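Local coordinates for ABC transporter sugar binding protein (Xanthomonas axonopodis pv. citri, PDB 3UOR), which probably binds maltose or a related sugar in the periplasm and delivers it to an ABC transporter for import, at residues P84-L89 / W318-Y323; F97-T102 / N129-T134; R155-S160 / M173-R178; R207-H212 / G216-A221. All coordinates share one frame; numbering follows the deposited sequence.

Interaction 1: P84-L89 / W318-Y323; sequences PDVCQL and WKLIEY
Helix 314-324 leans on strand 86-90 through one strand residue, Val86, which splits its two methyls between Leu320 and Ile321. Taking the helix in order, Trp318 points away from the strand: its ring lies over the CB of Glu322, and its NE1 makes a weak bond of 3.2 Å to Glu322 OE2. Leu320 comes next and reaches Val86 CG2 with its CD2 at 4.3 Å, a loose touch made at the branch end; Leu320 also rests on Phe34 of the neighbouring strand 30-36. Ile321 gives the nearer approach. Its CG1 stands 4.0 Å from Val86 CG1, which chi1 of 178° sets opposite the valine's own backbone N, and the two side chains slant across one another. The same isoleucine touches Leu305 and Ile307 of strand 303-307, so the helix spans more than one strand of the sheet. Tyr323 turns elsewhere, bonding Asp50 through its hydroxyl. No hydrogen bond joins helix and strand here. The contact is purely aliphatic and buried, a helix laid on a sheet of an alpha/beta lobe, and it depends on shape and dispersion rather than on directed bonds.

Interaction 2: F97-T102 / N129-T134; sequences FALLDT and NLVDGT
Phe97 O, just before the Ala98 that meets Val131, is held by two donors from one residue. Thr102 N lies 3.0 Å and Thr102 OG1 2.8 Å from Phe97 O, the hydroxyl coming from above the carbonyl plane rather than in it. A further backbone bond runs from Asp101 N to Ala98 O, and Asp101 has positive phi, 54°; together these make the Schellman motif that ends helix 94-99. Beyond the cap, Asp101 OD1 forms a salt bridge with Lys309.

The last helical turn held in this way offers two apolar groups to the hairpin. Ala98 points its CB toward the hairpin and stops 4.1 Å from Val131 CG1. Leu99 sets off to one side, but the end of its side chain returns toward the hairpin and brings CD2 to 4.1 Å from Val131 CG1. One methyl of the valine thus touches both. Chi1 of 173° puts that methyl opposite the backbone N, while CG2 is the branch beside the N. Leu99 and Val131 pass each other at a slant, with the exposed leucine at the border of the contact and Ala98 and Val131 buried. Tyr136 adds to the packing on Ala98.

On the far side, Val131 N bonds Thr134 O at 2.9 Å and Thr134 N returns to Val131 O at 3.2 Å. Asp132 and Gly133, both with positive phi, turn the chain between them. This is a two-residue beta hairpin closed by a type I' turn, leaning by its valine against a Schellman-capped helix end.

Interaction 3: R155-S160 / M173-R178; sequences REAGYS and MAAIKR
Ala157 CB presses against Ile176 CG1 at 3.7 Å, the closest touch between the end of helix 151-156 and helix 166-180. With a small methyl on one side, the backbones come near: the CA atoms of Ala157 and Ile176 are 5.1 Å apart. One residue earlier on the helix, Ala175 CB sits 4.2 Å from Ala157 CB and 3.9 Å from the carbonyl oxygen Ala157 O. Tyr159 CE1 lies 3.9 Å from the same Ala175 CB. Here the methyl lies in the plane of the tyrosine ring, against its edge, so the contact involves no stacking on a face. Chi1 of -65° places the Tyr159 CG beside its backbone N, and from there the ring runs out toward the helix.

What brings Ala157 and Tyr159 to the same helix is the turn between them. Gly158, with phi of 115°, ends helix 151-156 in a Schellman motif, and Gly158 N bonds Arg155 O at 2.8 Å. The pair of helices lies on the other side of the chain's centre from strand 86-90, consistent with the second lobe of a periplasmic binding protein.

Further out, Ile176 also packs on Ala260 and Phe261 of strand 259-264, so this flank of helix 166-180 faces the sheet. Arg178 folds back along its own helix, one face of its guanidinium over Ala174 O and the CA of Ala175. Lys177 NZ bonds the carbonyl oxygens of Gly237 and Arg184, and Lys177 also makes a cation-pi contact with Tyr185.

Interaction 4: R207-H212 / G216-A221; sequences RLLRDH and GNFRGA
Chi1 of -169° on Asn217 carries its amide, opposite the backbone N, across to the loop just before strand 209-210, and chi1 of 60° on Arg210 tucks CG between its own N and carbonyl carbon before the extended chain passes across the Asn217 side chain at about a right angle. Asn217 ND2 then bonds Arg207 O at 2.8 Å, almost straight at 175°; the acceptor lies in the amide plane and receives the N-H nearly end-on. One residue further, Asn217 N bonds Leu208 O at 2.9 Å, approaching from above that carbonyl's plane. So a single asparagine grips two successive carbonyls. Leu208 O also lies over one face of the Phe218 ring, 3.6 Å from CE2, while Leu208 CD2 meets the ring at CE1, 3.8 Å off. Leu209 and Gly216 form a non-hydrogen-bonded antiparallel pair of a short hairpin. A type I turn from Asn217 to Gly220 follows, with Gly220 as N-cap of helix 221-235.

Arg210 NE makes a weak bond of 3.1 Å to Gly216 O, and Arg210 CD runs past Asn217 OD1. Arg210 NH2 stands 3.8 Å from Arg219 NH2. A water accepts from both, at 2.9 Å from Arg210 NH2 and in the plane of the Arg219 guanidinium, and lies close to Gly216 O as well. Arg219 NE has its main partner in Asp406, a salt bridge to helix 398-412; Arg207 likewise pairs with Asp213. The approach of the two arginine ends is therefore probably eased by the water between them and by the Asp406 carboxylate, while the two Asn217 bonds tie the turn to the chain just before strand 209-210.

How the interactions relate
Interactions 1 and 2 are neighbours, their centres 16 Å apart: helix 94-99 follows strand 86-90 in the chain, and Leu89 CD2 touches Phe97 CD2 at 4.2 Å. Both reach the same sheet, and interactions 2, 3 and 4 all fall within the chain loop that interaction 1 closes. Interaction 3 sits on the other side of the chain's centre, 47 Å from interactions 1 and 2 between centres. Interaction 4 comes nearer to interaction 2, with closest atoms about 9 Å apart but no touch, and stands 36 Å from interaction 3 between centres. In this family sugar is bound in the cleft between two lobes; interactions 1 and 3 probably belong to different lobes.

Interaction 1: P84-L89 / W318-Y323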
# COMPACT_ATOMS: atom_id res chain seq x y z
N PRO A 84 -13.01 2.49 -20.48
CA PRO A 84 -14.27 2.67 -19.75
C PRO A 84 -14.38 4.11 -19.29
O PRO A 84 -13.44 4.89 -19.48
CB PRO A 84 -14.10 1.75 -18.55
CG PRO A 84 -12.63 1.72 -18.32
CD PRO A 84 -11.99 1.80 -19.67
N ASP A 85 -15.51 4.48 -18.70
CA ASP A 85 -15.69 5.83 -18.17
C ASP A 85 -14.99 5.97 -16.83
O ASP A 85 -14.21 6.89 -16.62
CB ASP A 85 -17.17 6.13 -17.99
CG ASP A 85 -17.96 5.88 -19.25
OD1 ASP A 85 -18.77 4.92 -19.28
OD2 ASP A 85 -17.75 6.62 -20.23
N VAL A 86 -15.29 5.04 -15.93
CA VAL A 86 -14.67 5.05 -14.62
C VAL A 86 -13.79 3.81 -14.46
O VAL A 86 -14.11 2.73 -14.97
CB VAL A 86 -15.73 5.14 -13.52
CG1 VAL A 86 -15.08 5.11 -12.14
CG2 VAL A 86 -16.53 6.42 -13.71
N CYS A 87 -12.68 3.97 -13.76
CA CYS A 87 -11.74 2.86 -13.63
C CYS A 87 -11.01 2.89 -12.30
O CYS A 87 -10.55 3.95 -11.84
CB CYS A 87 -10.74 2.89 -14.78
SG CYS A 87 -9.69 1.42 -14.89
N GLN A 88 -10.89 1.72 -11.69
CA GLN A 88 -10.04 1.53 -10.53
C GLN A 88 -8.59 1.44 -11.01
O GLN A 88 -8.28 0.63 -11.89
CB GLN A 88 -10.42 0.23 -9.82
CG GLN A 88 -9.45 -0.17 -8.74
CD GLN A 88 -9.67 -1.57 -8.22
OE1 GLN A 88 -10.59 -2.27 -8.65
NE2 GLN A 88 -8.82 -2.00 -7.28
N LEU A 89 -7.71 2.26 -10.45
CA LEU A 89 -6.30 2.25 -10.84
C LEU A 89 -5.42 2.12 -9.61
O LEU A 89 -5.50 2.94 -8.69
CB LEU A 89 -5.93 3.55 -11.56
CG LEU A 89 -5.26 3.47 -12.93
CD1 LEU A 89 -6.03 2.55 -13.85
CD2 LEU A 89 -5.15 4.84 -13.54
N TRP A 318 -18.57 11.13 -12.54
CA TRP A 318 -18.17 11.76 -11.30
C TRP A 318 -19.12 11.39 -10.16
O TRP A 318 -18.68 11.15 -9.05
CB TRP A 318 -18.12 13.28 -11.43
CG TRP A 318 -17.99 13.88 -10.07
CD1 TRP A 318 -18.95 14.55 -9.37
CD2 TRP A 318 -16.86 13.79 -9.20
NE1 TRP A 318 -18.47 14.92 -8.13
CE2 TRP A 318 -17.19 14.46 -8.01
CE3 TRP A 318 -15.58 13.23 -9.33
CZ2 TRP A 318 -16.29 14.59 -6.95
CZ3 TRP A 318 -14.70 13.35 -8.28
CH2 TRP A 318 -15.05 14.02 -7.10
N LYS A 319 -20.42 11.37 -10.43
CA LYS A 319 -21.39 11.04 -9.37
C LYS A 319 -21.12 9.66 -8.78
O LYS A 319 -21.25 9.46 -7.58
CB LYS A 319 -22.83 11.12 -9.89
CG LYS A 319 -23.34 12.53 -10.19
CD LYS A 319 -24.75 12.48 -10.75
CE LYS A 319 -25.33 13.87 -11.04
NZ LYS A 319 -25.94 14.47 -9.82
N LEU A 320 -20.76 8.71 -9.64
CA LEU A 320 -20.43 7.38 -9.15
C LEU A 320 -19.23 7.43 -8.21
O LEU A 320 -19.20 6.75 -7.18
CB LEU A 320 -20.17 6.43 -10.32
CG LEU A 320 -19.51 5.12 -9.93
CD1 LEU A 320 -20.38 4.36 -8.95
CD2 LEU A 320 -19.23 4.29 -11.16
N ILE A 321 -18.23 8.24 -8.55
CA ILE A 321 -17.01 8.28 -7.76
C ILE A 321 -17.28 8.95 -6.42
O ILE A 321 -16.76 8.53 -5.37
CB ILE A 321 -15.88 9.02 -8.48
CG1 ILE A 321 -15.33 8.17 -9.63
CG2 ILE A 321 -14.74 9.31 -7.52
CD1 ILE A 321 -14.18 8.83 -10.35
N GLU A 322 -18.12 9.97 -6.48
CA GLU A 322 -18.52 10.71 -5.30
C GLU A 322 -19.27 9.79 -4.36
O GLU A 322 -19.03 9.82 -3.16
CB GLU A 322 -19.41 11.88 -5.71
CG GLU A 322 -19.58 12.90 -4.63
CD GLU A 322 -20.46 14.06 -5.08
OE1 GLU A 322 -21.68 13.84 -5.25
OE2 GLU A 322 -19.94 15.17 -5.25
N TYR A 323 -20.17 8.98 -4.91
CA TYR A 323 -20.92 8.00 -4.12
C TYR A 323 -19.96 7.07 -3.38
O TYR A 323 -20.11 6.83 -2.18
CB TYR A 323 -21.86 7.19 -5.01
CG TYR A 323 -22.55 6.03 -4.32
CD1 TYR A 323 -23.72 6.21 -3.60
CD2 TYR A 323 -22.02 4.75 -4.40
CE1 TYR A 323 -24.35 5.14 -2.97
CE2 TYR A 323 -22.63 3.68 -3.77
CZ TYR A 323 -23.78 3.87 -3.06
OH TYR A 323 -24.37 2.79 -2.44

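Interaction 2: F97-T102 / N129-T134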
# COMPACT_ATOMS: atom_id res chain seq x y z
N PHE A 97 -0.54 6.63 -16.63
CA PHE A 97 -1.74 7.02 -17.37
C PHE A 97 -1.91 8.54 -17.43
O PHE A 97 -2.49 9.06 -18.39
CB PHE A 97 -2.97 6.28 -16.85
CG PHE A 97 -2.95 4.82 -17.19
CD1 PHE A 97 -3.55 4.35 -18.35
CD2 PHE A 97 -2.27 3.92 -16.39
CE1 PHE A 97 -3.50 2.99 -18.69
CE2 PHE A 97 -2.21 2.56 -16.72
CZ PHE A 97 -2.82 2.10 -17.87
N ALA A 98 -1.38 9.25 -16.44
CA ALA A 98 -1.41 10.71 -16.47
C ALA A 98 -0.48 11.25 -17.55
O ALA A 98 -0.88 12.09 -18.36
CB ALA A 98 -1.03 11.28 -15.11
N LEU A 99 0.75 10.75 -17.58
CA LEU A 99 1.71 11.22 -18.57
C LEU A 99 1.39 10.71 -19.98
O LEU A 99 1.88 11.26 -20.97
CB LEU A 99 3.14 10.92 -18.11
CG LEU A 99 3.39 11.52 -16.71
CD1 LEU A 99 4.80 11.27 -16.22
CD2 LEU A 99 3.08 13.02 -16.67
N LEU A 100 0.55 9.70 -20.08
CA LEU A 100 -0.03 9.30 -21.37
C LEU A 100 -1.22 10.21 -21.72
O LEU A 100 -1.89 9.99 -22.74
CB LEU A 100 -0.51 7.86 -21.30
CG LEU A 100 0.14 6.85 -22.22
CD1 LEU A 100 1.62 7.09 -22.26
CD2 LEU A 100 -0.18 5.45 -21.74
N ASP A 101 -1.50 11.19 -20.87
CA ASP A 101 -2.64 12.10 -21.07
C ASP A 101 -3.99 11.39 -21.28
O ASP A 101 -4.80 11.82 -22.10
CB ASP A 101 -2.35 13.08 -22.23
CG ASP A 101 -3.36 14.22 -22.30
OD1 ASP A 101 -3.80 14.71 -21.24
OD2 ASP A 101 -3.72 14.63 -23.44
N THR A 102 -4.25 10.33 -20.53
CA THR A 102 -5.53 9.64 -20.63
C THR A 102 -6.48 10.02 -19.50
O THR A 102 -7.65 9.60 -19.48
CB THR A 102 -5.36 8.12 -20.56
OG1 THR A 102 -4.83 7.76 -19.27
CG2 THR A 102 -4.42 7.64 -21.67
N ASN A 129 -2.32 10.84 -5.63
CA ASN A 129 -3.11 11.13 -6.83
C ASN A 129 -2.66 12.40 -7.54
O ASN A 129 -3.24 12.80 -8.53
CB ASN A 129 -4.59 11.22 -6.51
CG ASN A 129 -5.21 9.87 -6.25
OD1 ASN A 129 -6.13 9.47 -6.94
ND2 ASN A 129 -4.69 9.16 -5.27
N LEU A 130 -1.63 13.04 -7.00
CA LEU A 130 -1.14 14.28 -7.59
C LEU A 130 0.07 13.98 -8.46
O LEU A 130 1.04 13.37 -8.01
CB LEU A 130 -0.77 15.28 -6.50
CG LEU A 130 -1.97 15.94 -5.83
CD1 LEU A 130 -1.53 16.68 -4.57
CD2 LEU A 130 -2.62 16.89 -6.82
N VAL A 131 -0.01 14.37 -9.71
CA VAL A 131 1.09 14.13 -10.62
C VAL A 131 1.51 15.45 -11.22
O VAL A 131 0.78 16.04 -12.03
CB VAL A 131 0.72 13.13 -11.73
CG1 VAL A 131 1.85 13.04 -12.73
CG2 VAL A 131 0.43 11.77 -11.13
N ASP A 132 2.67 15.93 -10.78
CA ASP A 132 3.18 17.17 -11.30
C ASP A 132 2.25 18.30 -10.88
O ASP A 132 1.98 19.20 -11.67
CB ASP A 132 3.25 17.10 -12.82
CG ASP A 132 4.31 18.00 -13.39
OD1 ASP A 132 5.48 17.86 -12.97
OD2 ASP A 132 3.98 18.84 -14.26
N GLY A 133 1.75 18.22 -9.66
CA GLY A 133 0.89 19.26 -9.12
C GLY A 133 -0.54 19.24 -9.62
O GLY A 133 -1.35 20.10 -9.25
N THR A 134 -0.87 18.25 -10.45
CA THR A 134 -2.23 18.15 -10.98
C THR A 134 -2.94 16.90 -10.46
O THR A 134 -2.38 15.81 -10.50
CB THR A 134 -2.23 18.16 -12.54
OG1 THR A 134 -1.68 19.40 -13.00
CG2 THR A 134 -3.65 18.03 -13.08

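Interaction 3: R155-S160 / M173-R178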
# COMPACT_ATOMS: atom_id res chain seq x y z
N ARG A 155 3.66 -10.69 25.73
CA ARG A 155 3.61 -10.68 27.19
C ARG A 155 4.60 -11.68 27.80
O ARG A 155 5.26 -11.39 28.81
CB ARG A 155 2.17 -10.95 27.68
CG ARG A 155 2.02 -11.19 29.20
CD ARG A 155 0.56 -11.28 29.64
NE ARG A 155 -0.31 -11.84 28.60
CZ ARG A 155 -1.19 -11.12 27.91
NH1 ARG A 155 -1.33 -9.82 28.17
NH2 ARG A 155 -1.95 -11.70 26.96
N GLU A 156 4.74 -12.85 27.18
CA GLU A 156 5.70 -13.83 27.68
C GLU A 156 7.12 -13.32 27.58
O GLU A 156 7.95 -13.63 28.43
CB GLU A 156 5.52 -15.18 26.98
CG GLU A 156 4.20 -15.83 27.38
CD GLU A 156 3.82 -17.02 26.54
OE1 GLU A 156 4.69 -17.55 25.82
OE2 GLU A 156 2.64 -17.42 26.60
N ALA A 157 7.38 -12.49 26.58
CA ALA A 157 8.71 -11.92 26.46
C ALA A 157 8.86 -10.72 27.40
O ALA A 157 9.92 -10.11 27.47
CB ALA A 157 9.00 -11.52 25.02
N GLY A 158 7.78 -10.38 28.11
CA GLY A 158 7.88 -9.38 29.15
C GLY A 158 7.09 -8.10 28.92
O GLY A 158 7.02 -7.25 29.80
N TYR A 159 6.46 -7.98 27.75
CA TYR A 159 5.89 -6.70 27.35
C TYR A 159 4.39 -6.66 27.21
O TYR A 159 3.78 -7.58 26.67
CB TYR A 159 6.49 -6.27 26.01
CG TYR A 159 7.96 -5.98 26.05
CD1 TYR A 159 8.89 -7.01 25.88
CD2 TYR A 159 8.43 -4.68 26.22
CE1 TYR A 159 10.26 -6.75 25.90
CE2 TYR A 159 9.79 -4.41 26.23
CZ TYR A 159 10.71 -5.44 26.07
OH TYR A 159 12.07 -5.16 26.08
N SER A 160 3.80 -5.55 27.66
CA SER A 160 2.39 -5.29 27.44
C SER A 160 2.21 -4.26 26.32
O SER A 160 1.12 -4.14 25.77
CB SER A 160 1.75 -4.75 28.71
OG SER A 160 2.11 -3.40 28.93
N MET A 173 12.25 -7.73 19.95
CA MET A 173 12.53 -8.90 19.13
C MET A 173 13.60 -9.78 19.77
O MET A 173 13.49 -11.00 19.76
CB MET A 173 12.91 -8.53 17.69
CG MET A 173 11.69 -8.04 16.87
SD MET A 173 12.11 -7.69 15.15
CE MET A 173 13.27 -6.32 15.32
N ALA A 174 14.63 -9.17 20.34
CA ALA A 174 15.68 -9.97 20.98
C ALA A 174 15.06 -10.69 22.18
O ALA A 174 15.39 -11.84 22.45
CB ALA A 174 16.85 -9.09 21.42
N ALA A 175 14.14 -10.02 22.86
CA ALA A 175 13.53 -10.61 24.05
C ALA A 175 12.67 -11.82 23.66
O ALA A 175 12.65 -12.84 24.36
CB ALA A 175 12.71 -9.56 24.83
N ILE A 176 11.99 -11.72 22.54
CA ILE A 176 11.16 -12.83 22.06
C ILE A 176 12.04 -13.98 21.61
O ILE A 176 11.75 -15.15 21.88
CB ILE A 176 10.25 -12.38 20.88
CG1 ILE A 176 9.22 -11.36 21.38
CG2 ILE A 176 9.56 -13.56 20.24
CD1 ILE A 176 8.31 -10.80 20.31
N LYS A 177 13.13 -13.65 20.94
CA LYS A 177 14.04 -14.66 20.43
C LYS A 177 14.62 -15.48 21.58
O LYS A 177 14.67 -16.71 21.50
CB LYS A 177 15.14 -14.01 19.58
CG LYS A 177 16.13 -15.02 18.96
CD LYS A 177 15.48 -15.85 17.86
CE LYS A 177 16.50 -16.79 17.25
NZ LYS A 177 15.99 -17.43 16.02
N ARG A 178 15.04 -14.83 22.66
CA ARG A 178 15.48 -15.56 23.85
C ARG A 178 14.40 -16.53 24.30
O ARG A 178 14.66 -17.69 24.57
CB ARG A 178 15.83 -14.62 25.00
CG ARG A 178 17.07 -13.79 24.74
CD ARG A 178 17.57 -13.14 26.03
NE ARG A 178 16.65 -12.15 26.57
CZ ARG A 178 16.61 -10.87 26.21
NH1 ARG A 178 17.44 -10.42 25.27
NH2 ARG A 178 15.74 -10.04 26.78

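Interaction 4: R207-H212 / G216-A221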
# COMPACT_ATOMS: atom_id res chain seq x y z
N ARG A 207 14.74 11.24 0.01
CA ARG A 207 13.93 10.64 -1.03
C ARG A 207 14.73 9.48 -1.66
O ARG A 207 15.96 9.54 -1.71
CB ARG A 207 13.65 11.73 -2.05
CG ARG A 207 12.56 11.48 -3.05
CD ARG A 207 12.46 12.69 -3.99
NE ARG A 207 11.47 12.47 -5.03
CZ ARG A 207 10.18 12.27 -4.79
NH1 ARG A 207 9.74 12.28 -3.54
NH2 ARG A 207 9.34 12.08 -5.80
N LEU A 208 14.05 8.43 -2.12
CA LEU A 208 14.70 7.28 -2.74
C LEU A 208 15.24 7.55 -4.15
O LEU A 208 16.05 6.78 -4.67
CB LEU A 208 13.76 6.08 -2.75
CG LEU A 208 13.62 5.41 -1.38
CD1 LEU A 208 12.59 4.31 -1.41
CD2 LEU A 208 14.97 4.86 -0.93
N LEU A 209 14.79 8.64 -4.78
CA LEU A 209 15.38 9.08 -6.06
C LEU A 209 15.89 10.49 -5.87
O LEU A 209 15.55 11.15 -4.89
CB LEU A 209 14.34 9.06 -7.18
CG LEU A 209 13.66 7.72 -7.46
CD1 LEU A 209 12.68 7.88 -8.63
CD2 LEU A 209 14.74 6.67 -7.79
N ARG A 210 16.70 10.98 -6.80
CA ARG A 210 17.23 12.33 -6.66
C ARG A 210 17.31 13.02 -8.00
O ARG A 210 17.16 12.39 -9.05
CB ARG A 210 18.63 12.30 -6.05
CG ARG A 210 19.64 11.50 -6.90
CD ARG A 210 20.98 11.35 -6.20
NE ARG A 210 21.87 10.50 -6.98
CZ ARG A 210 22.58 10.93 -8.01
NH1 ARG A 210 22.51 12.21 -8.37
NH2 ARG A 210 23.36 10.09 -8.69
N ASP A 211 17.54 14.33 -7.95
CA ASP A 211 17.78 15.15 -9.13
C ASP A 211 16.67 15.00 -10.16
O ASP A 211 16.87 14.43 -11.24
CB ASP A 211 19.16 14.84 -9.72
CG ASP A 211 19.51 15.76 -10.88
OD1 ASP A 211 20.28 15.35 -11.77
OD2 ASP A 211 19.01 16.91 -10.90
N HIS A 212 15.50 15.51 -9.81
CA HIS A 212 14.33 15.48 -10.67
C HIS A 212 13.88 14.05 -10.90
O HIS A 212 13.26 13.73 -11.92
CB HIS A 212 14.58 16.19 -12.00
CG HIS A 212 14.83 17.66 -11.84
ND1 HIS A 212 16.09 18.21 -11.89
CD2 HIS A 212 13.98 18.69 -11.62
CE1 HIS A 212 16.01 19.51 -11.72
NE2 HIS A 212 14.73 19.83 -11.55
N GLY A 216 18.84 7.21 -9.21
CA GLY A 216 18.56 6.51 -7.98
C GLY A 216 19.27 7.21 -6.83
O GLY A 216 20.30 7.83 -7.04
N ASN A 217 18.72 7.13 -5.63
CA ASN A 217 19.37 7.70 -4.47
C ASN A 217 19.48 6.66 -3.40
O ASN A 217 19.39 6.98 -2.21
CB ASN A 217 18.59 8.90 -3.93
CG ASN A 217 19.38 9.68 -2.88
OD1 ASN A 217 20.58 9.86 -3.02
ND2 ASN A 217 18.70 10.15 -1.85
N PHE A 218 19.68 5.41 -3.80
CA PHE A 218 19.79 4.32 -2.84
C PHE A 218 21.13 4.34 -2.10
O PHE A 218 21.26 3.76 -1.02
CB PHE A 218 19.48 2.97 -3.50
CG PHE A 218 18.04 2.86 -3.95
CD1 PHE A 218 17.08 2.30 -3.12
CD2 PHE A 218 17.65 3.35 -5.18
CE1 PHE A 218 15.74 2.21 -3.52
CE2 PHE A 218 16.33 3.27 -5.59
CZ PHE A 218 15.37 2.70 -4.75
N ARG A 219 22.10 5.05 -2.67
CA ARG A 219 23.35 5.30 -1.96
C ARG A 219 23.22 6.37 -0.87
O ARG A 219 24.17 6.63 -0.11
CB ARG A 219 24.44 5.72 -2.95
CG ARG A 219 25.10 4.52 -3.67
CD ARG A 219 26.03 5.01 -4.75
NE ARG A 219 25.30 5.69 -5.81
CZ ARG A 219 25.88 6.27 -6.85
NH1 ARG A 219 27.20 6.25 -6.96
NH2 ARG A 219 25.14 6.86 -7.77
N GLY A 220 22.06 7.02 -0.81
CA GLY A 220 21.82 8.05 0.19
C GLY A 220 21.77 7.49 1.60
O GLY A 220 21.60 6.28 1.79
N ALA A 221 21.92 8.37 2.60
CA ALA A 221 21.90 7.95 4.01
C ALA A 221 20.64 7.18 4.41
O ALA A 221 20.71 6.21 5.16
CB ALA A 221 22.12 9.16 4.94
O HOH W 1 22.49 7.35 -8.63